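Putative ATPase Rv3679 (Mycobacterium tuberculosis H37Rv, PDB 6BS3) forms, with its partner BagB, a heterodimeric ATPase complex whose ATP hydrolysis is required for resistance to nitric oxide and to elevated glycerol. Local coordinates at residues 70-75 / 88-93; 168-173 / 225-230. All blocks are in the same frame, centred on the assembly; numbering follows the deposited sequence.

Contact 1 (70-75 / 88-93)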
loop_
_atom_site.group_PDB
_atom_site.type_symbol
_atom_site.label_atom_id
_atom_site.label_comp_id
_atom_site.label_asym_id
_atom_site.label_seq_id
_atom_site.Cartn_x
_atom_site.Cartn_y
_atom_site.Cartn_z
ATOM N N PRO A 70 14.716 14.845 10.069
ATOM C CA PRO A 70 15.542 13.621 10.117
ATOM C C PRO A 70 14.928 12.511 10.995
ATOM O O PRO A 70 14.038 12.798 11.813
ATOM C CB PRO A 70 16.862 14.121 10.739
ATOM C CG PRO A 70 16.882 15.556 10.510
ATOM C CD PRO A 70 15.474 16.013 10.560
ATOM N N PRO A 71 15.414 11.242 10.872
ATOM C CA PRO A 71 14.873 10.142 11.712
ATOM C C PRO A 71 14.817 10.444 13.220
ATOM O O PRO A 71 15.801 10.877 13.819
ATOM C CB PRO A 71 15.838 8.983 11.431
ATOM C CG PRO A 71 16.350 9.245 10.056
ATOM C CD PRO A 71 16.453 10.744 9.937
ATOM N N LEU A 72 13.670 10.161 13.841
ATOM C CA LEU A 72 13.452 10.389 15.266
ATOM C C LEU A 72 14.074 9.288 16.146
ATOM O O LEU A 72 13.964 8.099 15.818
ATOM C CB LEU A 72 11.939 10.501 15.581
ATOM C CG LEU A 72 11.159 11.659 14.938
ATOM C CD1 LEU A 72 9.685 11.522 15.214
ATOM C CD2 LEU A 72 11.624 12.999 15.449
ATOM N N PRO A 73 14.678 9.660 17.297
ATOM C CA PRO A 73 15.226 8.631 18.192
ATOM C C PRO A 73 14.128 8.009 19.057
ATOM O O PRO A 73 12.973 8.457 19.034
ATOM C CB PRO A 73 16.244 9.415 19.033
ATOM C CG PRO A 73 15.673 10.794 19.096
ATOM C CD PRO A 73 14.908 11.025 17.828
ATOM N N TYR A 74 14.482 6.980 19.838
ATOM C CA TYR A 74 13.516 6.336 20.718
ATOM C C TYR A 74 13.302 7.169 21.998
ATOM O O TYR A 74 13.838 6.845 23.048
ATOM C CB TYR A 74 13.921 4.871 20.993
ATOM C CG TYR A 74 12.877 4.057 21.735
ATOM C CD1 TYR A 74 11.527 4.112 21.373
ATOM C CD2 TYR A 74 13.244 3.188 22.756
ATOM C CE1 TYR A 74 10.568 3.347 22.039
ATOM C CE2 TYR A 74 12.299 2.387 23.402
ATOM C CZ TYR A 74 10.963 2.481 23.051
ATOM O OH TYR A 74 10.047 1.725 23.730
ATOM N N GLN A 75 12.547 8.274 21.873
ATOM C CA GLN A 75 12.217 9.249 22.920
ATOM C C GLN A 75 10.932 9.943 22.536
ATOM O O GLN A 75 10.706 10.167 21.346
ATOM C CB GLN A 75 13.291 10.372 23.008
ATOM C CG GLN A 75 14.649 9.991 23.570
ATOM C CD GLN A 75 15.666 11.080 23.284
ATOM O OE1 GLN A 75 15.508 12.245 23.686
ATOM N NE2 GLN A 75 16.744 10.724 22.590
ATOM N N VAL A 88 1.567 18.139 20.750
ATOM C CA VAL A 88 1.669 16.806 20.185
ATOM C C VAL A 88 3.128 16.332 20.308
ATOM O O VAL A 88 4.027 16.957 19.758
ATOM C CB VAL A 88 1.131 16.694 18.733
ATOM C CG1 VAL A 88 1.296 15.272 18.200
ATOM C CG2 VAL A 88 -0.329 17.140 18.651
ATOM N N ASN A 89 3.338 15.239 21.047
ATOM C CA ASN A 89 4.623 14.558 21.187
ATOM C C ASN A 89 4.657 13.390 20.207
ATOM O O ASN A 89 3.605 12.836 19.885
ATOM C CB ASN A 89 4.817 14.031 22.611
ATOM C CG ASN A 89 5.300 15.049 23.594
ATOM O OD1 ASN A 89 5.421 16.223 23.279
ATOM N ND2 ASN A 89 5.597 14.613 24.815
ATOM N N ALA A 90 5.864 12.991 19.754
ATOM C CA ALA A 90 6.028 11.870 18.826
ATOM C C ALA A 90 6.825 10.741 19.432
ATOM O O ALA A 90 7.834 10.982 20.095
ATOM C CB ALA A 90 6.696 12.335 17.524
ATOM N N LEU A 91 6.402 9.506 19.178
ATOM C CA LEU A 91 7.178 8.342 19.595
ATOM C C LEU A 91 7.343 7.327 18.449
ATOM O O LEU A 91 6.416 6.588 18.139
ATOM C CB LEU A 91 6.704 7.665 20.904
ATOM C CG LEU A 91 7.576 6.439 21.346
ATOM C CD1 LEU A 91 9.017 6.848 21.789
ATOM C CD2 LEU A 91 6.876 5.626 22.418
ATOM N N ALA A 92 8.521 7.312 17.813
ATOM C CA ALA A 92 8.827 6.321 16.771
ATOM C C ALA A 92 9.416 5.142 17.560
ATOM O O ALA A 92 10.542 5.249 18.065
ATOM C CB ALA A 92 9.853 6.879 15.782
ATOM N N ILE A 93 8.604 4.093 17.816
ATOM C CA ILE A 93 9.089 2.953 18.614
ATOM C C ILE A 93 10.223 2.223 17.861
ATOM O O ILE A 93 10.077 1.885 16.684
ATOM C CB ILE A 93 7.964 1.969 19.077
ATOM C CG1 ILE A 93 6.902 2.668 19.968
ATOM C CG2 ILE A 93 8.573 0.742 19.799
ATOM C CD1 ILE A 93 5.581 1.787 20.225
HETATM O O HOH W 1 10.273 9.458 18.776
#
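Between Tyr74 and Ile93, whose CA atoms are 6.0 Å apart, the irregular chain of 72-75 passes the end of strand 86-92 almost at a right angle, the two running directions differing by 86°. The two backbones make no direct hydrogen bond; a water links them instead: it accepts from Ala92 N at 2.9 Å and lies where it can donate to Gln75 O and Pro73 O, though not necessarily to both at once. The inverse gamma turn centred on Tyr74 ties Gln75 N to Pro73 O, and this oxygen and Gln75 O both face the water. Gln75 O also lies 3.2 Å from Ala90 O, an approach of two acceptors that cannot bond to each other.

Tyr74 carries the main side-chain contact. With CG anti to the backbone N (chi1 -172°), the ring reaches alongside the strand end, its CD1 3.7 Å from Leu91 CD1, while the carbonyl oxygen of Ala92 meets the ring edge near its plane. CE1 lies 4.0 Å from Ile93 CG2, so the aromatic carbons are set among aliphatic groups. The phenol suits this place because its polar end passes beyond them to a hydrogen bond with Glu101. Leu91 CD1 also packs on the carbonyl carbon of Gln75. Farther back along the loop, Leu72 turns toward the strand, its CD1 resting 3.9 Å from Ala90 CB and its CB near Ala92 CB; the small alanines let the leucine come close to the strand.

The whole is a loop packed across the second strand of the beta hairpin it leads into: 70-75 runs into edge strand 77-82, which turns back antiparallel as 86-92, at one border of the P-loop NTPase sheet of the ArsA/Get3 family.

Contact 2 (168-173 / 225-230)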
loop_
_atom_site.group_PDB
_atom_site.type_symbol
_atom_site.label_atom_id
_atom_site.label_comp_id
_atom_site.label_asym_id
_atom_site.label_seq_id
_atom_site.Cartn_x
_atom_site.Cartn_y
_atom_site.Cartn_z
ATOM N N ARG A 168 -3.294 -6.605 8.776
ATOM C CA ARG A 168 -2.462 -7.013 9.917
ATOM C C ARG A 168 -2.988 -6.564 11.277
ATOM O O ARG A 168 -2.465 -7.016 12.299
ATOM C CB ARG A 168 -1.034 -6.453 9.732
ATOM C CG ARG A 168 -0.314 -6.978 8.501
ATOM C CD ARG A 168 1.105 -6.464 8.402
ATOM N NE ARG A 168 1.876 -7.262 7.449
ATOM C CZ ARG A 168 3.203 -7.349 7.431
ATOM N NH1 ARG A 168 3.932 -6.684 8.323
ATOM N NH2 ARG A 168 3.812 -8.108 6.529
ATOM N N ILE A 169 -3.975 -5.651 11.305
ATOM C CA ILE A 169 -4.477 -5.038 12.546
ATOM C C ILE A 169 -5.052 -6.050 13.547
ATOM O O ILE A 169 -4.743 -5.936 14.739
ATOM C CB ILE A 169 -5.455 -3.840 12.296
ATOM C CG1 ILE A 169 -5.705 -3.010 13.584
ATOM C CG2 ILE A 169 -6.789 -4.253 11.624
ATOM C CD1 ILE A 169 -4.476 -2.264 14.169
ATOM N N ALA A 170 -5.868 -7.015 13.088
ATOM C CA ALA A 170 -6.504 -7.985 13.988
ATOM C C ALA A 170 -5.476 -8.857 14.690
ATOM O O ALA A 170 -5.552 -8.982 15.907
ATOM C CB ALA A 170 -7.549 -8.825 13.251
ATOM N N ARG A 171 -4.472 -9.373 13.950
ATOM C CA ARG A 171 -3.359 -10.158 14.494
ATOM C C ARG A 171 -2.485 -9.314 15.445
ATOM O O ARG A 171 -2.097 -9.802 16.513
ATOM C CB ARG A 171 -2.525 -10.766 13.346
ATOM C CG ARG A 171 -1.201 -11.465 13.768
ATOM C CD ARG A 171 -1.399 -12.734 14.596
ATOM N NE ARG A 171 -2.272 -13.707 13.930
ATOM C CZ ARG A 171 -1.846 -14.721 13.181
ATOM N NH1 ARG A 171 -0.545 -14.926 13.004
ATOM N NH2 ARG A 171 -2.717 -15.541 12.606
ATOM N N PHE A 172 -2.208 -8.045 15.081
ATOM C CA PHE A 172 -1.426 -7.127 15.915
ATOM C C PHE A 172 -2.039 -6.940 17.317
ATOM O O PHE A 172 -1.300 -6.802 18.301
ATOM C CB PHE A 172 -1.259 -5.766 15.216
ATOM C CG PHE A 172 -0.579 -4.695 16.044
ATOM C CD1 PHE A 172 0.780 -4.777 16.341
ATOM C CD2 PHE A 172 -1.292 -3.592 16.507
ATOM C CE1 PHE A 172 1.409 -3.782 17.101
ATOM C CE2 PHE A 172 -0.657 -2.590 17.264
ATOM C CZ PHE A 172 0.688 -2.693 17.552
ATOM N N LEU A 173 -3.388 -6.933 17.399
ATOM C CA LEU A 173 -4.109 -6.742 18.658
ATOM C C LEU A 173 -4.520 -8.062 19.310
ATOM O O LEU A 173 -5.208 -8.052 20.330
ATOM C CB LEU A 173 -5.308 -5.787 18.463
ATOM C CG LEU A 173 -4.950 -4.397 17.904
ATOM C CD1 LEU A 173 -6.170 -3.682 17.392
ATOM C CD2 LEU A 173 -4.155 -3.569 18.912
ATOM N N GLU A 225 -15.307 -6.782 10.731
ATOM C CA GLU A 225 -15.873 -8.104 11.035
ATOM C C GLU A 225 -14.932 -8.918 11.943
ATOM O O GLU A 225 -15.388 -9.465 12.954
ATOM C CB GLU A 225 -16.185 -8.854 9.723
ATOM C CG GLU A 225 -16.824 -10.229 9.870
ATOM C CD GLU A 225 -17.140 -10.939 8.561
ATOM O OE1 GLU A 225 -16.346 -10.820 7.596
ATOM O OE2 GLU A 225 -18.185 -11.629 8.509
ATOM N N GLU A 226 -13.624 -8.962 11.600
ATOM C CA GLU A 226 -12.593 -9.669 12.365
ATOM C C GLU A 226 -12.458 -9.014 13.750
ATOM O O GLU A 226 -12.357 -9.714 14.753
ATOM C CB GLU A 226 -11.252 -9.541 11.638
ATOM C CG GLU A 226 -10.633 -10.828 11.146
ATOM C CD GLU A 226 -9.242 -10.647 10.563
ATOM O OE1 GLU A 226 -9.036 -9.689 9.779
ATOM O OE2 GLU A 226 -8.353 -11.465 10.895
ATOM N N LEU A 227 -12.468 -7.671 13.803
ATOM C CA LEU A 227 -12.331 -6.941 15.061
ATOM C C LEU A 227 -13.562 -7.104 15.978
ATOM O O LEU A 227 -13.385 -7.274 17.183
ATOM C CB LEU A 227 -11.972 -5.464 14.818
ATOM C CG LEU A 227 -10.595 -5.179 14.217
ATOM C CD1 LEU A 227 -10.510 -3.736 13.687
ATOM C CD2 LEU A 227 -9.472 -5.448 15.207
ATOM N N ALA A 228 -14.789 -7.080 15.404
ATOM C CA ALA A 228 -16.061 -7.286 16.131
ATOM C C ALA A 228 -16.106 -8.681 16.768
ATOM O O ALA A 228 -16.559 -8.804 17.911
ATOM C CB ALA A 228 -17.253 -7.104 15.200
ATOM N N GLN A 229 -15.595 -9.718 16.042
ATOM C CA GLN A 229 -15.496 -11.106 16.510
ATOM C C GLN A 229 -14.569 -11.225 17.721
ATOM O O GLN A 229 -14.804 -12.051 18.599
ATOM C CB GLN A 229 -15.008 -12.033 15.385
ATOM C CG GLN A 229 -16.118 -12.459 14.432
ATOM C CD GLN A 229 -15.662 -13.424 13.363
ATOM O OE1 GLN A 229 -16.264 -14.486 13.172
ATOM N NE2 GLN A 229 -14.605 -13.084 12.624
ATOM N N MET A 230 -13.521 -10.400 17.760
ATOM C CA MET A 230 -12.550 -10.358 18.854
ATOM C C MET A 230 -13.061 -9.489 20.011
ATOM O O MET A 230 -12.426 -9.439 21.066
ATOM C CB MET A 230 -11.219 -9.807 18.346
ATOM C CG MET A 230 -10.496 -10.743 17.388
ATOM S SD MET A 230 -8.996 -9.984 16.704
ATOM C CE MET A 230 -7.929 -10.005 18.148
HETATM O O HOH W 2 -6.547 -7.687 10.304
#
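Met230 bends at its last torsion (chi3 72°) after an extended chi2, and this turn lays its SD and CE against the backbone of Ala170, with CE 3.4 Å from Ala170 O. The chi1 of Glu226, -117°, lies away from the usual staggered values, and the chain, extended beyond CG, carries the carboxylate to the Ala170 methyl, OE2 standing 3.6 Å from Ala170 CB. That methyl group touches both the carboxylate and the thioether, its CB 3.9 Å from Met230 SD. Alanine suits this place, for its small side chain lets the backbones approach closely, Ala170 CA and Leu227 CA being 6.0 Å apart.

Leu227 supplies the apolar side. Its CD2 lies 4.1 Å from Ala170 CA and also approaches Leu173 CD1, while CD1 meets Ile169 CG2. Leu227 and Leu173 both continue onto Ile206 of strand 204-210, so this side merges with the packing on the central sheet.

Glu226 adds a polar link through water, which accepts from Ala170 N at 2.9 Å and donates to Glu226 OE1. The carboxylate may thus be modestly favoured by the N-terminal amides of helix 169-172, complementing otherwise largely apolar packing.

How the contacts relate
From the N terminus the chain leaves the P-loop strand 23-28 and helix 34-46, passes strand 51-56 and helix 62-66, and enters the loop of contact 1. That contact closes after only 12 intervening residues, mostly strand, at the 77-82 border of the sheet. Contact 2 opens later, after strand 158-162, and closes over 51 residues, bringing helix 169-172 to the end of helix 214-229. The two therefore lie in series, neither nested nor crossed, their centres 27 Å apart. Helix 130-146 is a common neighbour: Leu137 touches Ile93 of contact 1 and Phe172 from segment 168-173.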